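Local coordinates for protein neuraminidase (Influenza A virus, PDB 4GEZ) that is a neuraminidase-like protein of the influenza surface whose relatives remove terminal sialic acid from glycoconjugates, but its putative active site has diverged, at residues P40-L45 and A92-T97; W345-D350 and M357-S362; W80-Y85 and P103-S108. All blocks are in the same frame, centred on the assembly; numbering follows the deposited sequence.

From the N terminus the chain first passes through 40-45, where contact 1 opens, and then 80-85, where contact 3 opens. Contact 1 closes at 92-97 before contact 3 closes at 103-108, so the two loops cross. Both involve the propeller blade that begins with strand 44-53: contact 1 ties its first strand to the loop before its last, and contact 3 ties its third strand to the passage into the next blade. Ile44 of contact 1 packs on Tyr85 of contact 3. Much later, contact 2 closes a short hairpin loop between 345-350 and 357-362, in the blade that also takes in N-terminal strand 25-30; its Met357 touches Leu45 of contact 1.

Contact 1 of 3, residues P40-L45 and A92-T97; sequences PGDLIL and ASTLST
At the entrance to a four-stranded blade of the neuraminidase beta-propeller, the start of strand 44-53 meets the loop that links strands 83-88 and 99-103. Leu43 and Thr94 form a single beta bridge, their CA atoms 4.5 Å apart, and a backbone bond flanks it on each side. Ile44 N donates to Ser93 O over 3.0 Å and almost straight, at 172°; Leu95 N reaches Asp42 O at 3.2 Å, in a less straight bond.

The side chains fill in round this bridge. Leu43 sends one branch across the threonine, CD2 lying 3.7 Å from Thr94 CG2, while Asp42 runs alongside Thr94 with OD2 near its CB. With CG1 beside its backbone N (chi1 -62°) and the chain extended beyond it, Ile44 carries CD1 to 3.6 Å from Thr94 O, where it also skirts CD2 of Leu95. Aliphatic side chains suit Leu43 and Ile44, which are buried; Ile44 N is used by the bridge and Leu43 N by Ser68.

Small hydroxyl residues suit the loop because they brace it from within. Thr97 OG1 donates to Ala92 O at 2.6 Å and accepts the N-H of Thr94 at 2.8 Å, so one hydroxyl grips two backbone groups. Ser93 OG is held instead by Thr87. At the tip of the loop, Ser96 packs on Ser96 of two neighbouring subunits, which places the loop at the centre of the tetramer. Thr97 N bonds back to Thr94 O, making residues 94-97 a type I beta turn, here pinned to the first strand of a propeller blade.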
loop_
_atom_site.group_PDB
_atom_site.type_symbol
_atom_site.label_atom_id
_atom_site.label_comp_id
_atom_site.label_asym_id
_atom_site.label_seq_id
_atom_site.Cartn_x
_atom_site.Cartn_y
_atom_site.Cartn_z
ATOM N N PRO A 40 1.542 1.533 17.538
ATOM C CA PRO A 40 1.194 0.288 16.849
ATOM C C PRO A 40 2.464 -0.510 16.581
ATOM O O PRO A 40 3.552 0.056 16.624
ATOM C CB PRO A 40 0.565 0.779 15.540
ATOM C CG PRO A 40 1.087 2.176 15.360
ATOM C CD PRO A 40 1.198 2.724 16.740
ATOM N N GLY A 41 2.331 -1.804 16.317
ATOM C CA GLY A 41 3.475 -2.699 16.244
ATOM C C GLY A 41 4.337 -2.693 14.992
ATOM O O GLY A 41 5.468 -3.186 15.019
ATOM N N ASP A 42 3.815 -2.149 13.896
ATOM C CA ASP A 42 4.475 -2.293 12.597
ATOM C C ASP A 42 5.348 -1.102 12.201
ATOM O O ASP A 42 5.832 -1.039 11.069
ATOM C CB ASP A 42 3.437 -2.520 11.495
ATOM C CG ASP A 42 2.402 -1.408 11.437
ATOM O OD1 ASP A 42 1.896 -1.005 12.506
ATOM O OD2 ASP A 42 2.110 -0.917 10.324
ATOM N N LEU A 43 5.564 -0.171 13.126
ATOM C CA LEU A 43 6.424 0.974 12.840
ATOM C C LEU A 43 7.897 0.587 12.947
ATOM O O LEU A 43 8.284 -0.241 13.779
ATOM C CB LEU A 43 6.098 2.177 13.748
ATOM C CG LEU A 43 4.731 2.835 13.528
ATOM C CD1 LEU A 43 4.385 3.867 14.598
ATOM C CD2 LEU A 43 4.690 3.473 12.155
ATOM N N ILE A 44 8.707 1.169 12.072
ATOM C CA ILE A 44 10.140 0.906 12.058
ATOM C C ILE A 44 10.890 1.917 12.914
ATOM O O ILE A 44 10.742 3.130 12.739
ATOM C CB ILE A 44 10.694 0.931 10.611
ATOM C CG1 ILE A 44 10.031 -0.167 9.775
ATOM C CG2 ILE A 44 12.194 0.717 10.605
ATOM C CD1 ILE A 44 10.394 -0.139 8.302
ATOM N N LEU A 45 11.695 1.414 13.845
ATOM C CA LEU A 45 12.506 2.280 14.693
ATOM C C LEU A 45 13.749 2.656 13.891
ATOM O O LEU A 45 14.329 1.810 13.216
ATOM C CB LEU A 45 12.868 1.574 16.008
ATOM C CG LEU A 45 11.655 1.025 16.771
ATOM C CD1 LEU A 45 12.034 0.261 18.031
ATOM C CD2 LEU A 45 10.709 2.150 17.104
ATOM N N ALA A 92 4.452 7.453 6.998
ATOM C CA ALA A 92 5.066 6.885 8.187
ATOM C C ALA A 92 5.919 5.696 7.780
ATOM O O ALA A 92 5.571 4.967 6.856
ATOM C CB ALA A 92 3.993 6.451 9.179
ATOM N N SER A 93 7.023 5.481 8.484
ATOM C CA SER A 93 7.884 4.352 8.166
ATOM C C SER A 93 7.309 3.078 8.772
ATOM O O SER A 93 7.406 2.866 9.978
ATOM C CB SER A 93 9.313 4.597 8.648
ATOM O OG SER A 93 9.901 5.693 7.972
ATOM N N THR A 94 6.697 2.243 7.931
ATOM C CA THR A 94 6.142 0.967 8.381
ATOM C C THR A 94 6.702 -0.167 7.530
ATOM O O THR A 94 7.319 0.083 6.495
ATOM C CB THR A 94 4.599 0.935 8.257
ATOM O OG1 THR A 94 4.220 0.712 6.894
ATOM C CG2 THR A 94 3.984 2.230 8.762
ATOM N N LEU A 95 6.452 -1.406 7.949
ATOM C CA LEU A 95 6.892 -2.582 7.203
ATOM C C LEU A 95 6.210 -2.659 5.834
ATOM O O LEU A 95 6.731 -3.273 4.895
ATOM C CB LEU A 95 6.633 -3.856 8.023
ATOM C CG LEU A 95 7.629 -4.147 9.152
ATOM C CD1 LEU A 95 7.284 -5.406 9.914
ATOM C CD2 LEU A 95 9.017 -4.283 8.570
ATOM N N SER A 96 5.058 -2.002 5.726
ATOM C CA SER A 96 4.276 -2.005 4.494
ATOM C C SER A 96 4.545 -0.784 3.612
ATOM O O SER A 96 4.208 -0.785 2.426
ATOM C CB SER A 96 2.784 -2.107 4.816
ATOM O OG SER A 96 2.243 -0.826 5.058
ATOM N N THR A 97 5.165 0.246 4.184
ATOM C CA THR A 97 5.457 1.470 3.439
ATOM C C THR A 97 6.952 1.683 3.168
ATOM O O THR A 97 7.314 2.431 2.262
ATOM C CB THR A 97 4.921 2.724 4.167
ATOM O OG1 THR A 97 5.469 2.786 5.492
ATOM C CG2 THR A 97 3.408 2.698 4.242
#

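Contact 2 of 3, residues W345-D350 and M357-S362; sequences WLEIED and MIQELS
This is an antiparallel beta hairpin, formed by the two middle strands of the propeller blade one of whose outer strands, 25-30, comes from the N terminus. Hydrogen-bonded pairs Leu346-Ser362 and Ile348-Glu360 alternate with non-hydrogen-bonded pairs Glu347-Leu361 and Glu349-Gln359, and the strand axes run at 146°. In the Ile348-Glu360 pair, Ile348 N points at Glu360 O over 2.8 Å, nearly straight at 174°. Asp350 N prolongs the ladder to Ile358 O at 3.0 Å.

Serine suits position 362 because its hydroxyl is short enough to fold back on the ladder. Ser362 OG sits between its own backbone N and carbonyl carbon (chi1 68°) and donates to Leu346 O at 2.7 Å. That oxygen also takes Ser362 N, the two donors arriving from opposite faces of its plane.

On the same face, Ile348 and Glu360 lie side by side; CD1 of Ile348 rests 3.6 Å from Glu360 OE1 and also meets Ser362 CB. On the opposite face, Leu361 CD1 approaches CE3 of the Trp345 indole at 3.8 Å.

The backbone ladder, with one added bond from the Ser362 hydroxyl, therefore holds the two strands together, while Glu347 and Glu360 turn their carboxylates to Arg325 of the adjoining strand and to Gly32 N, both outside the hairpin.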
loop_
_atom_site.group_PDB
_atom_site.type_symbol
_atom_site.label_atom_id
_atom_site.label_comp_id
_atom_site.label_asym_id
_atom_site.label_seq_id
_atom_site.Cartn_x
_atom_site.Cartn_y
_atom_site.Cartn_z
ATOM N N TRP A 345 16.469 19.583 7.199
ATOM C CA TRP A 345 15.700 18.644 8.005
ATOM C C TRP A 345 16.154 18.772 9.446
ATOM O O TRP A 345 17.275 19.221 9.703
ATOM C CB TRP A 345 15.867 17.209 7.502
ATOM C CG TRP A 345 17.282 16.815 7.253
ATOM C CD1 TRP A 345 17.943 16.849 6.059
ATOM C CD2 TRP A 345 18.211 16.297 8.213
ATOM N NE1 TRP A 345 19.232 16.399 6.220
ATOM C CE2 TRP A 345 19.422 16.052 7.534
ATOM C CE3 TRP A 345 18.141 16.021 9.581
ATOM C CZ2 TRP A 345 20.548 15.541 8.176
ATOM C CZ3 TRP A 345 19.261 15.516 10.218
ATOM C CH2 TRP A 345 20.446 15.282 9.519
ATOM N N LEU A 346 15.308 18.356 10.386
ATOM C CA LEU A 346 15.617 18.560 11.796
ATOM C C LEU A 346 14.953 17.477 12.639
ATOM O O LEU A 346 13.732 17.317 12.601
ATOM C CB LEU A 346 15.111 19.946 12.224
ATOM C CG LEU A 346 15.167 20.418 13.680
ATOM C CD1 LEU A 346 16.597 20.762 14.026
ATOM C CD2 LEU A 346 14.240 21.600 13.931
ATOM N N GLU A 347 15.747 16.766 13.437
ATOM C CA GLU A 347 15.203 15.756 14.340
ATOM C C GLU A 347 14.506 16.426 15.516
ATOM O O GLU A 347 15.122 17.205 16.242
ATOM C CB GLU A 347 16.308 14.849 14.890
ATOM C CG GLU A 347 16.923 13.856 13.910
ATOM C CD GLU A 347 18.025 13.032 14.559
ATOM O OE1 GLU A 347 18.469 12.036 13.950
ATOM O OE2 GLU A 347 18.459 13.392 15.675
ATOM N N ILE A 348 13.227 16.119 15.711
ATOM C CA ILE A 348 12.521 16.599 16.891
ATOM C C ILE A 348 11.886 15.431 17.627
ATOM O O ILE A 348 11.213 14.589 17.019
ATOM C CB ILE A 348 11.454 17.667 16.556
ATOM C CG1 ILE A 348 10.514 17.183 15.457
ATOM C CG2 ILE A 348 12.121 18.987 16.173
ATOM C CD1 ILE A 348 9.338 18.120 15.200
ATOM N N GLU A 349 12.095 15.388 18.940
ATOM C CA GLU A 349 11.616 14.274 19.748
ATOM C C GLU A 349 10.122 14.356 20.011
ATOM O O GLU A 349 9.621 15.399 20.438
ATOM C CB GLU A 349 12.363 14.214 21.085
ATOM C CG GLU A 349 11.933 13.046 21.969
ATOM C CD GLU A 349 12.789 12.890 23.210
ATOM O OE1 GLU A 349 14.025 12.771 23.070
ATOM O OE2 GLU A 349 12.221 12.881 24.324
ATOM N N ASP A 350 9.420 13.257 19.735
ATOM C CA ASP A 350 8.022 13.111 20.123
ATOM C C ASP A 350 7.994 12.729 21.595
ATOM O O ASP A 350 8.148 11.556 21.943
ATOM C CB ASP A 350 7.349 12.023 19.286
ATOM C CG ASP A 350 5.847 11.956 19.502
ATOM O OD1 ASP A 350 5.347 12.487 20.520
ATOM O OD2 ASP A 350 5.167 11.346 18.651
ATOM N N MET A 357 12.302 7.219 21.648
ATOM C CA MET A 357 12.168 6.184 20.628
ATOM C C MET A 357 11.664 6.768 19.315
ATOM O O MET A 357 11.888 6.203 18.245
ATOM C CB MET A 357 11.239 5.065 21.106
ATOM C CG MET A 357 11.853 4.123 22.137
ATOM S SD MET A 357 12.779 2.783 21.349
ATOM C CE MET A 357 13.325 1.827 22.762
ATOM N N ILE A 358 10.982 7.903 19.403
ATOM C CA ILE A 358 10.470 8.565 18.215
ATOM C C ILE A 358 11.127 9.925 18.035
ATOM O O ILE A 358 10.866 10.863 18.793
ATOM C CB ILE A 358 8.935 8.723 18.254
ATOM C CG1 ILE A 358 8.267 7.348 18.271
ATOM C CG2 ILE A 358 8.450 9.508 17.034
ATOM C CD1 ILE A 358 8.486 6.552 16.993
ATOM N N GLN A 359 12.001 10.006 17.036
ATOM C CA GLN A 359 12.548 11.269 16.574
ATOM C C GLN A 359 11.823 11.574 15.283
ATOM O O GLN A 359 12.048 10.911 14.273
ATOM C CB GLN A 359 14.051 11.157 16.284
ATOM C CG GLN A 359 14.923 10.655 17.429
ATOM C CD GLN A 359 15.168 11.717 18.483
ATOM O OE1 GLN A 359 14.230 12.243 19.079
ATOM N NE2 GLN A 359 16.434 12.056 18.700
ATOM N N GLU A 360 10.916 12.540 15.319
ATOM C CA GLU A 360 10.264 12.961 14.091
ATOM C C GLU A 360 11.273 13.714 13.235
ATOM O O GLU A 360 12.042 14.543 13.741
ATOM C CB GLU A 360 9.044 13.835 14.383
ATOM C CG GLU A 360 8.231 14.171 13.140
ATOM C CD GLU A 360 7.244 15.293 13.364
ATOM O OE1 GLU A 360 6.880 15.559 14.529
ATOM O OE2 GLU A 360 6.836 15.914 12.363
ATOM N N LEU A 361 11.279 13.430 11.938
ATOM C CA LEU A 361 12.159 14.153 11.029
ATOM C C LEU A 361 11.396 15.325 10.421
ATOM O O LEU A 361 10.691 15.165 9.422
ATOM C CB LEU A 361 12.686 13.220 9.934
ATOM C CG LEU A 361 13.926 13.692 9.164
ATOM C CD1 LEU A 361 15.130 13.748 10.084
ATOM C CD2 LEU A 361 14.223 12.792 7.968
ATOM N N SER A 362 11.516 16.497 11.042
ATOM C CA SER A 362 10.841 17.693 10.549
ATOM C C SER A 362 11.643 18.314 9.408
ATOM O O SER A 362 12.849 18.097 9.300
ATOM C CB SER A 362 10.663 18.709 11.682
ATOM O OG SER A 362 11.909 19.238 12.086
#

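Contact 3 of 3, residues W80-Y85 and P103-S108; sequences WEESLY and PGRSSS
Arg105 reaches back to Glu82 and to the backbone O of Trp80 from the link between two propeller blades. Its CB begins 4.0 Å from Glu82 OE2; CG comes much nearer the same oxygen, at 3.2 Å, and CD and NE then pass over it. Bends at chi2 and chi3 (chi3 -77°) fold the chain so that the guanidinium lies with one face on this oxygen. CZ is 3.1 Å from OE2 and NH1 is 2.8 Å from it, a salt bridge of charges alone, since OE2 stands well out of the guanidinium plane and no N-H points at it. NH2 turns the group's edge to Trp80 O and donates to it, in a bond modelled so short that its length is doubtful. Arginine suits this place because its long chain and planar tip can serve a carboxylate over the face and a carbonyl at the edge.

Glu82 has a second partner through OE1, which is bridged to Arg47. Its own backbone O receives Gly104 N at 3.2 Å, the donor standing 44° out of the carbonyl plane. Next along, Ser83 faces Pro103 as an antiparallel non-hydrogen-bonded pair, CA atoms 4.0 Å apart, a position that asks no N-H of the proline. Ser83 OG is bonded to Arg31 O of a neighbouring subunit. One residue on, Leu84 places CD1 3.4 Å from Ser107 OG, whose hydroxyl is held by Tyr50.

The ionic group of Glu82 with Arg105 and Arg47 thus lies beside the Leu84-Ser107 packing, joining the residues before strand 83-88 to the link between strands 99-103 and 106-111; a buried carboxylate shared by two arginines probably stays charged.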
loop_
_atom_site.group_PDB
_atom_site.type_symbol
_atom_site.label_atom_id
_atom_site.label_comp_id
_atom_site.label_asym_id
_atom_site.label_seq_id
_atom_site.Cartn_x
_atom_site.Cartn_y
_atom_site.Cartn_z
ATOM N N TRP A 80 23.050 -3.300 16.924
ATOM C CA TRP A 80 23.126 -4.642 16.368
ATOM C C TRP A 80 23.106 -4.589 14.855
ATOM O O TRP A 80 23.812 -3.798 14.229
ATOM C CB TRP A 80 21.993 -5.554 16.863
ATOM C CG TRP A 80 22.129 -6.058 18.270
ATOM C CD1 TRP A 80 21.246 -5.871 19.294
ATOM C CD2 TRP A 80 23.214 -6.824 18.810
ATOM N NE1 TRP A 80 21.706 -6.481 20.435
ATOM C CE2 TRP A 80 22.915 -7.070 20.167
ATOM C CE3 TRP A 80 24.407 -7.327 18.282
ATOM C CZ2 TRP A 80 23.765 -7.795 21.000
ATOM C CZ3 TRP A 80 25.250 -8.045 19.112
ATOM C CH2 TRP A 80 24.925 -8.273 20.454
ATOM N N GLU A 81 22.263 -5.432 14.280
ATOM C CA GLU A 81 22.146 -5.563 12.843
ATOM C C GLU A 81 21.284 -4.432 12.316
ATOM O O GLU A 81 20.073 -4.401 12.544
ATOM C CB GLU A 81 21.538 -6.920 12.513
ATOM C CG GLU A 81 21.917 -7.963 13.548
ATOM C CD GLU A 81 21.188 -9.271 13.379
ATOM O OE1 GLU A 81 20.054 -9.378 13.891
ATOM O OE2 GLU A 81 21.732 -10.181 12.726
ATOM N N GLU A 82 21.916 -3.495 11.620
ATOM C CA GLU A 82 21.239 -2.294 11.162
ATOM C C GLU A 82 21.117 -2.346 9.649
ATOM O O GLU A 82 21.955 -2.934 8.966
ATOM C CB GLU A 82 22.019 -1.051 11.601
ATOM C CG GLU A 82 22.042 -0.813 13.108
ATOM C CD GLU A 82 22.950 0.344 13.504
ATOM O OE1 GLU A 82 22.507 1.226 14.268
ATOM O OE2 GLU A 82 24.116 0.360 13.058
ATOM N N SER A 83 20.072 -1.721 9.121
ATOM C CA SER A 83 19.800 -1.796 7.696
ATOM C C SER A 83 19.261 -0.468 7.208
ATOM O O SER A 83 18.446 0.167 7.878
ATOM C CB SER A 83 18.798 -2.923 7.406
ATOM O OG SER A 83 18.725 -3.196 6.014
ATOM N N LEU A 84 19.703 -0.057 6.025
ATOM C CA LEU A 84 19.261 1.209 5.448
ATOM C C LEU A 84 17.917 1.041 4.745
ATOM O O LEU A 84 17.750 0.151 3.905
ATOM C CB LEU A 84 20.307 1.742 4.463
ATOM C CG LEU A 84 19.882 2.981 3.678
ATOM C CD1 LEU A 84 19.873 4.225 4.559
ATOM C CD2 LEU A 84 20.777 3.188 2.481
ATOM N N TYR A 85 16.965 1.904 5.090
ATOM C CA TYR A 85 15.626 1.853 4.509
ATOM C C TYR A 85 15.245 3.210 3.939
ATOM O O TYR A 85 15.889 4.219 4.245
ATOM C CB TYR A 85 14.606 1.470 5.581
ATOM C CG TYR A 85 14.380 -0.012 5.757
ATOM C CD1 TYR A 85 15.388 -0.842 6.229
ATOM C CD2 TYR A 85 13.137 -0.573 5.487
ATOM C CE1 TYR A 85 15.174 -2.194 6.403
ATOM C CE2 TYR A 85 12.911 -1.920 5.661
ATOM C CZ TYR A 85 13.933 -2.727 6.119
ATOM O OH TYR A 85 13.722 -4.074 6.296
ATOM N N PRO A 103 22.073 -3.240 3.825
ATOM C CA PRO A 103 22.523 -3.250 5.224
ATOM C C PRO A 103 23.571 -2.156 5.414
ATOM O O PRO A 103 24.359 -1.927 4.498
ATOM C CB PRO A 103 23.167 -4.634 5.376
ATOM C CG PRO A 103 23.513 -5.060 3.981
ATOM C CD PRO A 103 22.448 -4.472 3.109
ATOM N N GLY A 104 23.583 -1.488 6.564
ATOM C CA GLY A 104 24.482 -0.363 6.760
ATOM C C GLY A 104 24.433 0.269 8.139
ATOM O O GLY A 104 23.446 0.130 8.865
ATOM N N ARG A 105 25.504 0.979 8.491
ATOM C CA ARG A 105 25.631 1.632 9.791
ATOM C C ARG A 105 25.533 3.145 9.615
ATOM O O ARG A 105 25.034 3.851 10.491
ATOM C CB ARG A 105 26.985 1.276 10.420
ATOM C CG ARG A 105 26.996 1.186 11.948
ATOM C CD ARG A 105 27.842 0.016 12.433
ATOM N NE ARG A 105 27.156 -1.264 12.277
ATOM C CZ ARG A 105 26.333 -1.786 13.182
ATOM N NH1 ARG A 105 26.096 -1.145 14.320
ATOM N NH2 ARG A 105 25.752 -2.955 12.950
ATOM N N SER A 106 26.014 3.629 8.473
ATOM C CA SER A 106 25.844 5.025 8.084
ATOM C C SER A 106 25.694 5.066 6.573
ATOM O O SER A 106 26.065 4.105 5.895
ATOM C CB SER A 106 27.031 5.878 8.534
ATOM O OG SER A 106 28.249 5.425 7.965
ATOM N N SER A 107 25.172 6.171 6.038
ATOM C CA SER A 107 24.837 6.202 4.614
ATOM C C SER A 107 24.811 7.596 3.993
ATOM O O SER A 107 24.901 8.611 4.686
ATOM C CB SER A 107 23.476 5.541 4.375
ATOM O OG SER A 107 22.426 6.445 4.661
ATOM N N SER A 108 24.679 7.617 2.669
ATOM C CA SER A 108 24.413 8.833 1.906
ATOM C C SER A 108 23.692 8.442 0.624
ATOM O O SER A 108 23.892 7.343 0.102
ATOM C CB SER A 108 25.715 9.564 1.570
ATOM O OG SER A 108 25.453 10.793 0.913
#